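Side-chain contact in toll-receptor-related 2 (Hydra vulgaris, PDB 4W8H), which is a Toll-related receptor whose cytoplasmic TIR domain, the part described here, probably passes on signals through contacts with other TIR domains: residues W18-L23 and T34-R39. Numbering follows the deposited sequence.
Sequences WVINTL and TFVNIR
Ile20 meets Val36 and Ile38 within the first beta-alpha-beta unit of the flavodoxin-like TIR fold. Ile20 lies on helix 16-29. Val36 and Ile38 lie at the start of the short helix 37-40, close after edge strand 34-35. The tip of Ile20 does nearly all the touching. Its CD1 packs 3.5 Å from CG2 of Val36, and the two side chains cross at about a right angle. The same CD1 lies 3.8 Å from Ile38 CD1, the two side chains meeting tip to tip. Ile38 CD1 also reaches Ile20 CG1, at 4.1 Å. With Val36 chi1 at 54°, CG2 stands anti to the backbone N and takes the contact. Val36 CG1 sits 3.4 Å above the plane of the Arg39 guanidinium, offset toward its rim. Val36 is the N-cap residue of helix 37-40, and Val36 O accepts a hydrogen bond from Arg39 N at 3.0 Å. Val36 N is hydrogen-bonded to Asp40 OD2. Tyr11 touches both Ile20 and Ile38, and Tyr11 OH is hydrogen-bonded to Asn37 OD1. No hydrogen bond joins 18-23 to 34-39. The small contact therefore rests on apolar packing, buried at Val36 and exposed at Ile38; a charged link to helix 16-29 lies elsewhere, in the Arg39-Glu28 salt bridge.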
loop_
_atom_site.group_PDB
_atom_site.type_symbol
_atom_site.label_atom_id
_atom_site.label_comp_id
_atom_site.label_asym_id
_atom_site.label_seq_id
_atom_site.Cartn_x
_atom_site.Cartn_y
_atom_site.Cartn_z
ATOM N N TRP A 18 -9.343 2.901 8.524
ATOM C CA TRP A 18 -8.103 2.321 9.061
ATOM C C TRP A 18 -6.918 2.853 8.278
ATOM O O TRP A 18 -5.887 3.208 8.837
ATOM C CB TRP A 18 -8.146 0.797 8.985
ATOM C CG TRP A 18 -6.970 0.114 9.587
ATOM C CD1 TRP A 18 -6.817 -0.264 10.898
ATOM C CD2 TRP A 18 -5.815 -0.329 8.903
ATOM N NE1 TRP A 18 -5.622 -0.895 11.067
ATOM C CE2 TRP A 18 -4.990 -0.978 9.855
ATOM C CE3 TRP A 18 -5.397 -0.285 7.568
ATOM C CZ2 TRP A 18 -3.750 -1.550 9.514
ATOM C CZ3 TRP A 18 -4.168 -0.882 7.218
ATOM C CH2 TRP A 18 -3.349 -1.482 8.202
ATOM N N VAL A 19 -7.050 2.970 6.964
ATOM C CA VAL A 19 -5.909 3.410 6.168
ATOM C C VAL A 19 -5.466 4.803 6.536
ATOM O O VAL A 19 -4.268 5.034 6.725
ATOM C CB VAL A 19 -6.181 3.255 4.656
ATOM C CG1 VAL A 19 -5.051 3.985 3.862
ATOM C CG2 VAL A 19 -6.259 1.782 4.299
ATOM N N ILE A 20 -6.396 5.745 6.652
ATOM C CA ILE A 20 -5.992 7.108 6.910
ATOM C C ILE A 20 -5.681 7.310 8.394
ATOM O O ILE A 20 -4.639 7.892 8.755
ATOM C CB ILE A 20 -7.059 8.087 6.454
ATOM C CG1 ILE A 20 -7.263 7.972 4.939
ATOM C CG2 ILE A 20 -6.674 9.515 6.855
ATOM C CD1 ILE A 20 -6.082 8.405 4.125
ATOM N N ASN A 21 -6.569 6.837 9.271
ATOM C CA ASN A 21 -6.418 7.156 10.681
ATOM C C ASN A 21 -5.435 6.305 11.415
ATOM O O ASN A 21 -4.952 6.733 12.479
ATOM C CB ASN A 21 -7.786 7.094 11.382
ATOM C CG ASN A 21 -8.768 8.055 10.794
ATOM O OD1 ASN A 21 -9.836 7.665 10.337
ATOM N ND2 ASN A 21 -8.392 9.317 10.750
ATOM N N THR A 22 -5.154 5.103 10.908
ATOM C CA THR A 22 -4.184 4.215 11.553
ATOM C C THR A 22 -2.907 4.099 10.744
ATOM O O THR A 22 -1.839 4.474 11.223
ATOM C CB THR A 22 -4.813 2.844 11.876
ATOM O OG1 THR A 22 -5.916 3.021 12.770
ATOM C CG2 THR A 22 -3.779 1.900 12.518
ATOM N N LEU A 23 -2.997 3.600 9.514
ATOM C CA LEU A 23 -1.779 3.347 8.750
ATOM C C LEU A 23 -1.032 4.616 8.375
ATOM O O LEU A 23 0.169 4.762 8.675
ATOM C CB LEU A 23 -2.165 2.519 7.513
ATOM C CG LEU A 23 -1.045 2.214 6.517
ATOM C CD1 LEU A 23 0.054 1.416 7.114
ATOM C CD2 LEU A 23 -1.605 1.553 5.279
ATOM N N THR A 34 4.741 9.710 2.874
ATOM C CA THR A 34 3.669 8.900 2.318
ATOM C C THR A 34 2.875 9.648 1.267
ATOM O O THR A 34 2.460 10.790 1.488
ATOM C CB THR A 34 2.776 8.449 3.484
ATOM O OG1 THR A 34 3.582 7.837 4.510
ATOM C CG2 THR A 34 1.740 7.479 3.076
ATOM N N PHE A 35 2.640 9.002 0.118
ATOM C CA PHE A 35 1.702 9.515 -0.891
ATOM C C PHE A 35 0.330 8.936 -0.595
ATOM O O PHE A 35 0.162 7.719 -0.527
ATOM C CB PHE A 35 2.132 9.098 -2.301
ATOM C CG PHE A 35 1.353 9.776 -3.393
ATOM C CD1 PHE A 35 0.034 9.426 -3.625
ATOM C CD2 PHE A 35 1.937 10.731 -4.198
ATOM C CE1 PHE A 35 -0.701 10.052 -4.627
ATOM C CE2 PHE A 35 1.208 11.335 -5.217
ATOM C CZ PHE A 35 -0.093 11.004 -5.422
ATOM N N VAL A 36 -0.630 9.819 -0.419
ATOM C CA VAL A 36 -2.011 9.423 -0.138
ATOM C C VAL A 36 -2.938 10.179 -1.033
ATOM O O VAL A 36 -2.919 11.425 -1.073
ATOM C CB VAL A 36 -2.404 9.591 1.323
ATOM C CG1 VAL A 36 -2.139 10.986 1.793
ATOM C CG2 VAL A 36 -3.850 9.202 1.543
ATOM N N ASN A 37 -3.746 9.437 -1.766
ATOM C CA ASN A 37 -4.544 10.014 -2.818
ATOM C C ASN A 37 -5.370 11.205 -2.400
ATOM O O ASN A 37 -5.404 12.197 -3.142
ATOM C CB ASN A 37 -5.437 8.982 -3.496
ATOM C CG ASN A 37 -6.268 8.149 -2.530
ATOM O OD1 ASN A 37 -6.303 8.357 -1.294
ATOM N ND2 ASN A 37 -6.934 7.167 -3.104
ATOM N N ILE A 38 -6.032 11.138 -1.242
ATOM C CA ILE A 38 -6.998 12.169 -0.885
ATOM C C ILE A 38 -6.317 13.469 -0.581
ATOM O O ILE A 38 -7.008 14.478 -0.525
ATOM C CB ILE A 38 -7.928 11.753 0.276
ATOM C CG1 ILE A 38 -7.148 11.520 1.563
ATOM C CG2 ILE A 38 -8.755 10.502 -0.090
ATOM C CD1 ILE A 38 -8.089 11.382 2.776
ATOM N N ARG A 39 -5.003 13.465 -0.398
ATOM C CA ARG A 39 -4.211 14.687 -0.246
ATOM C C ARG A 39 -3.405 15.008 -1.506
ATOM O O ARG A 39 -3.328 16.175 -1.912
ATOM C CB ARG A 39 -3.250 14.544 0.925
ATOM C CG ARG A 39 -2.435 15.807 1.218
ATOM C CD ARG A 39 -1.488 15.585 2.368
ATOM N NE ARG A 39 -0.587 14.522 1.974
ATOM C CZ ARG A 39 0.017 13.673 2.799
ATOM N NH1 ARG A 39 -0.135 13.778 4.122
ATOM N NH2 ARG A 39 0.780 12.712 2.277
#